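Local coordinates for Rod shape-determining protein (MreC) (Helicobacter pylori, PDB 5LP5) that binds penicillin-binding protein 2 in a core complex for cell wall synthesis and probably helps to determine cell shape, at residues L120-Y126 / I137-G143; F148-H152 / A230-G234; Q165-F169 / V180-V184. All coordinates share one frame; numbering follows the deposited sequence.

Contact 1. Residues L120-Y126 / I137-G143; sequences LEENKIY and IAVLEKG
Glu-122 runs past the Leu-140 carbonyl to the backbone of Lys-142, where the loop before strand 125-129 meets the end of strand 134-141. Its CG is anti to the backbone N (chi1 -162°) and the chain beyond is extended. CB passes Leu-140 O at 4.0 Å, and CG also lies beside that oxygen. CD and OE2 reach the backbone of Lys-142. There OE2 accepts a weak hydrogen bond, 3.2 Å from Lys-142 N. The Leu-140 O that CG passes is itself bonded by Asn-123 N at 3.0 Å, in the carbonyl plane. Leu-140 puts CB near Glu-121 O and CD2 near Leu-120 CB, at 4.2 Å. Asn-123 ND2 touches Glu-141 CG, and the two side chains cross at about a right angle. The Glu-141 carboxylate forms a salt bridge with Arg-154.

Farther along, the strands pair antiparallel. Tyr-126 N bonds to Ala-138 O at 2.9 Å, and Ala-138 N returns a bond to Tyr-126 O at 2.8 Å. Ile-125 CG2 meets Ile-137 CD1 at 3.8 Å. Tyr-126 OH accepts a bond from Glu-121 N, which ties the loop back to the strand. Strands 125-129 and 134-141 form a beta hairpin of the first antiparallel barrel, where Leu-243 of strand 241-246 touches Leu-120 and Tyr-126. Backbone bonds thus hold the hairpin, apolar contacts add to them, and the Glu-122 carboxylate makes one weak bond at the exposed loop end.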
loop_
_atom_site.group_PDB
_atom_site.type_symbol
_atom_site.label_atom_id
_atom_site.label_comp_id
_atom_site.label_asym_id
_atom_site.label_seq_id
_atom_site.Cartn_x
_atom_site.Cartn_y
_atom_site.Cartn_z
ATOM N N LEU C 120 32.354 -3.506 -26.384
ATOM C CA LEU C 120 31.200 -3.420 -25.530
ATOM C C LEU C 120 30.972 -4.802 -24.958
ATOM O O LEU C 120 31.517 -5.785 -25.460
ATOM C CB LEU C 120 29.972 -3.009 -26.323
ATOM C CG LEU C 120 29.998 -1.606 -26.922
ATOM C CD1 LEU C 120 28.787 -1.360 -27.794
ATOM C CD2 LEU C 120 30.033 -0.572 -25.819
ATOM N N GLU C 121 30.168 -4.876 -23.901
ATOM C CA GLU C 121 29.741 -6.147 -23.356
ATOM C C GLU C 121 28.437 -6.571 -24.005
ATOM O O GLU C 121 27.532 -5.743 -24.253
ATOM C CB GLU C 121 29.484 -6.059 -21.860
ATOM C CG GLU C 121 30.632 -5.665 -20.972
ATOM C CD GLU C 121 30.172 -5.603 -19.530
ATOM O OE1 GLU C 121 29.096 -6.177 -19.215
ATOM O OE2 GLU C 121 30.875 -4.968 -18.718
ATOM N N GLU C 122 28.318 -7.875 -24.219
ATOM C CA GLU C 122 27.156 -8.419 -24.844
ATOM C C GLU C 122 26.047 -8.500 -23.809
ATOM O O GLU C 122 26.284 -8.808 -22.651
ATOM C CB GLU C 122 27.470 -9.790 -25.444
ATOM C CG GLU C 122 26.445 -10.237 -26.486
ATOM C CD GLU C 122 26.899 -11.378 -27.346
ATOM O OE1 GLU C 122 28.086 -11.380 -27.752
ATOM O OE2 GLU C 122 26.049 -12.250 -27.616
ATOM N N ASN C 123 24.838 -8.167 -24.243
ATOM C CA ASN C 123 23.643 -8.215 -23.410
ATOM C C ASN C 123 23.575 -7.145 -22.325
ATOM O O ASN C 123 22.564 -7.045 -21.634
ATOM C CB ASN C 123 23.454 -9.591 -22.791
ATOM C CG ASN C 123 23.427 -10.680 -23.828
ATOM O OD1 ASN C 123 24.330 -11.516 -23.863
ATOM N ND2 ASN C 123 22.406 -10.660 -24.708
ATOM N N LYS C 124 24.619 -6.335 -22.172
ATOM C CA LYS C 124 24.510 -5.189 -21.297
ATOM C C LYS C 124 23.619 -4.185 -21.990
ATOM O O LYS C 124 23.743 -3.983 -23.204
ATOM C CB LYS C 124 25.868 -4.566 -21.026
ATOM C CG LYS C 124 25.815 -3.479 -19.964
ATOM C CD LYS C 124 27.152 -2.782 -19.800
ATOM C CE LYS C 124 27.009 -1.594 -18.868
ATOM N NZ LYS C 124 28.264 -0.887 -18.643
ATOM N N ILE C 125 22.719 -3.576 -21.230
ATOM C CA ILE C 125 21.802 -2.597 -21.781
ATOM C C ILE C 125 22.362 -1.182 -21.654
ATOM O O ILE C 125 22.561 -0.684 -20.546
ATOM C CB ILE C 125 20.452 -2.636 -21.056
ATOM C CG1 ILE C 125 19.816 -4.013 -21.171
ATOM C CG2 ILE C 125 19.522 -1.582 -21.615
ATOM C CD1 ILE C 125 18.818 -4.292 -20.069
ATOM N N TYR C 126 22.599 -0.543 -22.795
ATOM C CA TYR C 126 23.140 0.806 -22.861
ATOM C C TYR C 126 22.039 1.803 -23.155
ATOM O O TYR C 126 21.012 1.442 -23.690
ATOM C CB TYR C 126 24.214 0.890 -23.955
ATOM C CG TYR C 126 25.417 0.010 -23.703
ATOM C CD1 TYR C 126 26.418 0.401 -22.824
ATOM C CD2 TYR C 126 25.540 -1.231 -24.316
ATOM C CE1 TYR C 126 27.516 -0.412 -22.577
ATOM C CE2 TYR C 126 26.638 -2.044 -24.077
ATOM C CZ TYR C 126 27.626 -1.632 -23.204
ATOM O OH TYR C 126 28.723 -2.416 -22.938
ATOM N N ILE C 137 17.295 2.627 -25.916
ATOM C CA ILE C 137 18.396 1.832 -25.403
ATOM C C ILE C 137 19.027 1.014 -26.502
ATOM O O ILE C 137 18.492 0.920 -27.597
ATOM C CB ILE C 137 17.940 0.854 -24.294
ATOM C CG1 ILE C 137 17.004 -0.217 -24.874
ATOM C CG2 ILE C 137 17.248 1.613 -23.164
ATOM C CD1 ILE C 137 16.530 -1.235 -23.869
ATOM N N ALA C 138 20.153 0.397 -26.188
ATOM C CA ALA C 138 20.920 -0.355 -27.179
ATOM C C ALA C 138 21.510 -1.604 -26.563
ATOM O O ALA C 138 22.060 -1.543 -25.473
ATOM C CB ALA C 138 22.031 0.521 -27.765
ATOM N N VAL C 139 21.413 -2.712 -27.273
ATOM C CA VAL C 139 22.009 -3.968 -26.794
ATOM C C VAL C 139 22.838 -4.649 -27.869
ATOM O O VAL C 139 22.430 -4.715 -29.035
ATOM C CB VAL C 139 20.943 -4.989 -26.344
ATOM C CG1 VAL C 139 21.605 -6.079 -25.512
ATOM C CG2 VAL C 139 19.830 -4.304 -25.563
ATOM N N LEU C 140 23.995 -5.158 -27.465
ATOM C CA LEU C 140 24.813 -5.973 -28.364
ATOM C C LEU C 140 24.358 -7.417 -28.245
ATOM O O LEU C 140 24.308 -7.951 -27.150
ATOM C CB LEU C 140 26.288 -5.845 -28.000
ATOM C CG LEU C 140 27.275 -6.682 -28.787
ATOM C CD1 LEU C 140 27.282 -6.272 -30.244
ATOM C CD2 LEU C 140 28.678 -6.559 -28.188
ATOM N N GLU C 141 23.993 -8.030 -29.358
ATOM C CA GLU C 141 23.585 -9.441 -29.383
ATOM C C GLU C 141 24.165 -10.084 -30.628
ATOM O O GLU C 141 24.000 -9.564 -31.739
ATOM C CB GLU C 141 22.065 -9.610 -29.408
ATOM C CG GLU C 141 21.358 -9.247 -28.106
ATOM C CD GLU C 141 19.851 -9.034 -28.277
ATOM O OE1 GLU C 141 19.401 -8.587 -29.359
ATOM O OE2 GLU C 141 19.109 -9.295 -27.308
ATOM N N LYS C 142 24.843 -11.214 -30.438
ATOM C CA LYS C 142 25.509 -11.921 -31.516
ATOM C C LYS C 142 26.183 -10.967 -32.472
ATOM O O LYS C 142 25.906 -10.972 -33.662
ATOM C CB LYS C 142 24.517 -12.800 -32.257
ATOM C CG LYS C 142 24.193 -14.074 -31.486
ATOM C CD LYS C 142 23.250 -15.001 -32.253
ATOM C CE LYS C 142 22.779 -16.157 -31.382
ATOM N NZ LYS C 142 21.775 -15.701 -30.366
ATOM N N GLY C 143 27.043 -10.121 -31.933
ATOM C CA GLY C 143 27.871 -9.271 -32.774
ATOM C C GLY C 143 27.193 -8.099 -33.447
ATOM O O GLY C 143 27.851 -7.366 -34.165
#

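Contact 2. Residues F148-H152 / A230-G234; sequences FLNAH and AFLSG
Asn-150 reaches across to Phe-231 and gives the hydrogen bond of this contact. Its ND2 donates to Phe-231 O at 3.1 Å, with an N-H...O angle of 152°. The oxygen lies close to the amide plane of Asn-150, while the donor is somewhat tilted from the carbonyl plane. The same ND2 sits at the edge of the Phe-231 ring, near its plane, with the amide and ring planes 48° apart. Leu-149 CD1 also meets this ring at its edge, 4.3 Å from Phe-231 CE2. Phe-231 CG stands opposite the backbone N (chi1 171°), which brings the ring edge to both partners. Next along the turn, Ala-151 CB packs on Leu-232 CD2 at 3.9 Å. One water joins the backbones. It donates to Asn-150 O at 2.7 Å and to Leu-232 O at 3.0 Å, so the two carbonyls share one bridge.

The next shell fixes these groups. Residues 149-152 form a type II beta turn, closed by His-152 N to Leu-149 O at 2.9 Å, which places Asn-150 and Ala-151 at its corners. The amide of Asn-150 has three partners: besides Phe-231 O, ND2 is bonded to Ala-134 O, and OD1 to Tyr-157 OH. This should fix the rotation of the buried amide.

The turn follows strand 144-149, and the segment 230-234 belongs to the loop between strands 223-228 and 241-246. Leu-178, on strand 178-183 of the second barrel, touches both Asn-150 and Ala-230. The contact therefore lies between the two barrels. Leu-232 and Ser-233 also touch a second copy of the protein, at Ser-186 and Val-184 of that subunit.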
loop_
_atom_site.group_PDB
_atom_site.type_symbol
_atom_site.label_atom_id
_atom_site.label_comp_id
_atom_site.label_asym_id
_atom_site.label_seq_id
_atom_site.Cartn_x
_atom_site.Cartn_y
_atom_site.Cartn_z
ATOM N N PHE C 148 16.900 -0.088 -29.601
ATOM C CA PHE C 148 15.462 -0.167 -29.393
ATOM C C PHE C 148 14.985 1.143 -28.815
ATOM O O PHE C 148 15.239 1.455 -27.657
ATOM C CB PHE C 148 15.106 -1.333 -28.480
ATOM C CG PHE C 148 15.693 -2.631 -28.935
ATOM C CD1 PHE C 148 15.185 -3.286 -30.042
ATOM C CD2 PHE C 148 16.780 -3.167 -28.292
ATOM C CE1 PHE C 148 15.750 -4.466 -30.495
ATOM C CE2 PHE C 148 17.351 -4.347 -28.734
ATOM C CZ PHE C 148 16.831 -5.003 -29.838
ATOM N N LEU C 149 14.306 1.917 -29.657
ATOM C CA LEU C 149 13.989 3.305 -29.358
ATOM C C LEU C 149 12.764 3.438 -28.461
ATOM O O LEU C 149 12.083 2.467 -28.171
ATOM C CB LEU C 149 13.773 4.075 -30.659
ATOM C CG LEU C 149 14.938 3.990 -31.658
ATOM C CD1 LEU C 149 14.618 4.746 -32.932
ATOM C CD2 LEU C 149 16.243 4.507 -31.065
ATOM N N ASN C 150 12.494 4.667 -28.031
ATOM C CA ASN C 150 11.354 4.960 -27.155
ATOM C C ASN C 150 10.080 4.375 -27.795
ATOM O O ASN C 150 9.798 4.558 -28.980
ATOM C CB ASN C 150 11.128 6.466 -26.939
ATOM C CG ASN C 150 12.029 7.075 -25.886
ATOM O OD1 ASN C 150 12.441 6.413 -24.923
ATOM N ND2 ASN C 150 12.320 8.377 -26.047
ATOM N N ALA C 151 9.339 3.626 -26.999
ATOM C CA ALA C 151 8.073 3.028 -27.437
ATOM C C ALA C 151 8.215 1.687 -28.105
ATOM O O ALA C 151 7.191 1.056 -28.372
ATOM C CB ALA C 151 7.256 3.976 -28.315
ATOM N N HIS C 152 9.438 1.196 -28.304
ATOM C CA HIS C 152 9.628 -0.228 -28.659
ATOM C C HIS C 152 9.273 -1.137 -27.473
ATOM O O HIS C 152 9.488 -0.780 -26.326
ATOM C CB HIS C 152 11.069 -0.494 -29.154
ATOM C CG HIS C 152 11.287 -1.865 -29.732
ATOM N ND1 HIS C 152 10.429 -2.436 -30.644
ATOM C CD2 HIS C 152 12.258 -2.785 -29.513
ATOM C CE1 HIS C 152 10.877 -3.632 -30.985
ATOM N NE2 HIS C 152 11.975 -3.874 -30.296
ATOM N N ALA C 230 8.437 14.094 -25.616
ATOM C CA ALA C 230 9.455 13.058 -25.577
ATOM C C ALA C 230 9.786 12.681 -27.000
ATOM O O ALA C 230 8.973 12.904 -27.907
ATOM C CB ALA C 230 8.972 11.843 -24.817
ATOM N N PHE C 231 10.969 12.108 -27.199
ATOM C CA PHE C 231 11.335 11.624 -28.513
ATOM C C PHE C 231 10.466 10.450 -28.909
ATOM O O PHE C 231 10.374 9.472 -28.177
ATOM C CB PHE C 231 12.801 11.170 -28.560
ATOM C CG PHE C 231 13.145 10.462 -29.834
ATOM C CD1 PHE C 231 13.346 11.179 -31.000
ATOM C CD2 PHE C 231 13.200 9.074 -29.888
ATOM C CE1 PHE C 231 13.610 10.531 -32.192
ATOM C CE2 PHE C 231 13.448 8.425 -31.064
ATOM C CZ PHE C 231 13.687 9.148 -32.213
ATOM N N LEU C 232 9.827 10.554 -30.070
ATOM C CA LEU C 232 9.197 9.389 -30.730
ATOM C C LEU C 232 9.663 9.194 -32.181
ATOM O O LEU C 232 10.506 8.364 -32.449
ATOM C CB LEU C 232 7.637 9.458 -30.692
ATOM C CG LEU C 232 6.959 9.220 -29.344
ATOM C CD1 LEU C 232 5.463 9.435 -29.425
ATOM C CD2 LEU C 232 7.263 7.814 -28.840
ATOM N N SER C 233 9.066 9.952 -33.102
ATOM C CA SER C 233 9.064 9.664 -34.518
ATOM C C SER C 233 9.951 10.694 -35.192
ATOM O O SER C 233 9.850 10.828 -36.388
ATOM C CB SER C 233 7.583 9.836 -35.033
ATOM O OG SER C 233 7.066 8.885 -35.991
ATOM N N GLY C 234 10.812 11.420 -34.463
ATOM C CA GLY C 234 11.437 12.632 -35.012
ATOM C C GLY C 234 12.835 12.434 -35.578
ATOM O O GLY C 234 13.765 12.131 -34.835
HETATM O O HOH W 1 10.685 5.620 -31.304
#

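Contact 3. Residues Q165-F169 / V180-V184; sequences QVLGF and VDFIV
Phe-169 and Asp-181 form an antiparallel hydrogen-bonded pair. Phe-169 N donates to Asp-181 O at 2.9 Å, and Asp-181 N donates to Phe-169 O at 2.8 Å. Both bonds are nearly straight. The segments of strands 166-169 and 180-183 run at 122° to each other, far from a flat antiparallel pair. Beyond the bonded pair the register slips. Gly-168 lies nearest Ile-183, so Phe-182 is the extra residue on its strand. Its phi is positive, at 67°.

The side chains fall into two groups. In the first, Val-166 CG1 meets Ile-183 CG2 at 3.5 Å, and the two side chains cross at about a right angle. Gly-168 has no side chain, and Val-180 CG1 fits over its CA at 3.7 Å. That methyl is anti to the backbone N (chi1 180°), which turns it toward the glycine. In the other group, Phe-182 and Phe-169 cross at about a right angle. CD2 of each is the touching atom, 4.1 Å apart, with Phe-169 at the edge of the Phe-182 ring. Asp-181 CB lies over the centre of one Phe-182 face, while Asp-181 OD1 is hydrogen-bonded to Ser-224 OG.

Penicillin-binding protein 2 meets these aromatics. Its Tyr-134 stacks on Phe-169, and its Tyr-127 OH is hydrogen-bonded to Phe-182 O. The hairpin thus forms part of the partner interface. Strand 166-172 begins at a G1 beta bulge, where Gln-165 and Val-166 both face Ile-161. This bent hairpin is part of the second six-stranded antiparallel barrel of MreC, whose family belongs to the clan of the chymotrypsin-like proteases.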
loop_
_atom_site.group_PDB
_atom_site.type_symbol
_atom_site.label_atom_id
_atom_site.label_comp_id
_atom_site.label_asym_id
_atom_site.label_seq_id
_atom_site.Cartn_x
_atom_site.Cartn_y
_atom_site.Cartn_z
ATOM N N GLN C 165 11.561 14.053 -7.328
ATOM C CA GLN C 165 12.177 12.904 -7.989
ATOM C C GLN C 165 11.355 11.636 -7.812
ATOM O O GLN C 165 11.873 10.610 -7.392
ATOM C CB GLN C 165 13.628 12.738 -7.503
ATOM C CG GLN C 165 14.414 14.039 -7.586
ATOM C CD GLN C 165 15.898 13.908 -7.291
ATOM O OE1 GLN C 165 16.291 13.270 -6.328
ATOM N NE2 GLN C 165 16.727 14.576 -8.097
ATOM N N VAL C 166 10.068 11.722 -8.131
ATOM C CA VAL C 166 9.162 10.589 -8.058
ATOM C C VAL C 166 9.565 9.543 -9.118
ATOM O O VAL C 166 9.743 9.864 -10.296
ATOM C CB VAL C 166 7.721 11.033 -8.298
ATOM C CG1 VAL C 166 6.807 9.842 -8.488
ATOM C CG2 VAL C 166 7.230 11.885 -7.152
ATOM N N LEU C 167 9.700 8.285 -8.691
ATOM C CA LEU C 167 10.300 7.238 -9.516
ATOM C C LEU C 167 9.261 6.442 -10.288
ATOM O O LEU C 167 8.147 6.229 -9.812
ATOM C CB LEU C 167 11.095 6.289 -8.628
ATOM C CG LEU C 167 12.400 6.891 -8.045
ATOM C CD1 LEU C 167 13.034 5.981 -6.994
ATOM C CD2 LEU C 167 13.406 7.269 -9.164
ATOM N N GLY C 168 9.625 6.023 -11.489
ATOM C CA GLY C 168 8.799 5.129 -12.286
ATOM C C GLY C 168 9.669 4.415 -13.312
ATOM O O GLY C 168 10.898 4.574 -13.313
ATOM N N PHE C 169 9.036 3.623 -14.179
ATOM C CA PHE C 169 9.759 2.968 -15.278
ATOM C C PHE C 169 9.124 3.236 -16.617
ATOM O O PHE C 169 7.895 3.262 -16.739
ATOM C CB PHE C 169 9.843 1.460 -15.077
ATOM C CG PHE C 169 10.663 1.045 -13.891
ATOM C CD1 PHE C 169 12.049 0.996 -13.979
ATOM C CD2 PHE C 169 10.053 0.686 -12.696
ATOM C CE1 PHE C 169 12.806 0.604 -12.900
ATOM C CE2 PHE C 169 10.813 0.308 -11.614
ATOM C CZ PHE C 169 12.192 0.260 -11.721
ATOM N N VAL C 180 5.316 6.675 -18.341
ATOM C CA VAL C 180 5.982 6.291 -17.097
ATOM C C VAL C 180 5.010 5.457 -16.276
ATOM O O VAL C 180 3.915 5.897 -15.930
ATOM C CB VAL C 180 6.437 7.499 -16.257
ATOM C CG1 VAL C 180 7.117 7.033 -14.988
ATOM C CG2 VAL C 180 7.361 8.401 -17.059
ATOM N N ASP C 181 5.433 4.256 -15.955
ATOM C CA ASP C 181 4.600 3.287 -15.262
ATOM C C ASP C 181 5.082 3.084 -13.830
ATOM O O ASP C 181 6.212 3.451 -13.487
ATOM C CB ASP C 181 4.666 1.957 -16.030
ATOM C CG ASP C 181 3.420 1.682 -16.823
ATOM O OD1 ASP C 181 2.333 1.900 -16.235
ATOM O OD2 ASP C 181 3.532 1.252 -18.006
ATOM N N PHE C 182 4.193 2.515 -13.022
ATOM C CA PHE C 182 4.512 2.012 -11.679
ATOM C C PHE C 182 4.885 3.055 -10.626
ATOM O O PHE C 182 5.719 2.828 -9.765
ATOM C CB PHE C 182 5.566 0.911 -11.747
ATOM C CG PHE C 182 5.293 -0.130 -12.798
ATOM C CD1 PHE C 182 4.035 -0.727 -12.928
ATOM C CD2 PHE C 182 6.283 -0.445 -13.718
ATOM C CE1 PHE C 182 3.802 -1.658 -13.922
ATOM C CE2 PHE C 182 6.067 -1.407 -14.697
ATOM C CZ PHE C 182 4.824 -2.012 -14.800
ATOM N N ILE C 183 4.188 4.172 -10.664
ATOM C CA ILE C 183 4.369 5.272 -9.719
ATOM C C ILE C 183 3.485 5.083 -8.485
ATOM O O ILE C 183 2.315 4.697 -8.594
ATOM C CB ILE C 183 3.954 6.590 -10.378
ATOM C CG1 ILE C 183 4.660 6.768 -11.719
ATOM C CG2 ILE C 183 4.215 7.774 -9.483
ATOM C CD1 ILE C 183 4.040 7.827 -12.618
ATOM N N VAL C 184 4.026 5.394 -7.320
ATOM C CA VAL C 184 3.255 5.245 -6.077
ATOM C C VAL C 184 2.008 6.116 -6.108
ATOM O O VAL C 184 2.061 7.241 -6.541
ATOM C CB VAL C 184 4.095 5.563 -4.803
ATOM C CG1 VAL C 184 5.288 4.637 -4.680
ATOM C CG2 VAL C 184 4.620 6.967 -4.831
#

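Contacts 1 and 3 are each hairpins of neighbouring antiparallel strands, one in each barrel, with centres about 25 Å apart. Contact 2 joins residues far apart in sequence. Contacts 2 and 3 are buried; contact 1 is partly buried, with an exposed loop at one end. Contacts 1 and 2 reach the same sheet: strands 134-141 and 144-149 are neighbours, and Val-139 packs on Phe-148. Contact 3 stays about 9 Å from contact 2 at the nearest atoms. Backbone bonds dominate the hairpins, whereas contact 2 uses a side-chain amide and a water. Contacts 1 and 3 both touch penicillin-binding protein 2, while the loop of contact 2 meets a second MreC copy.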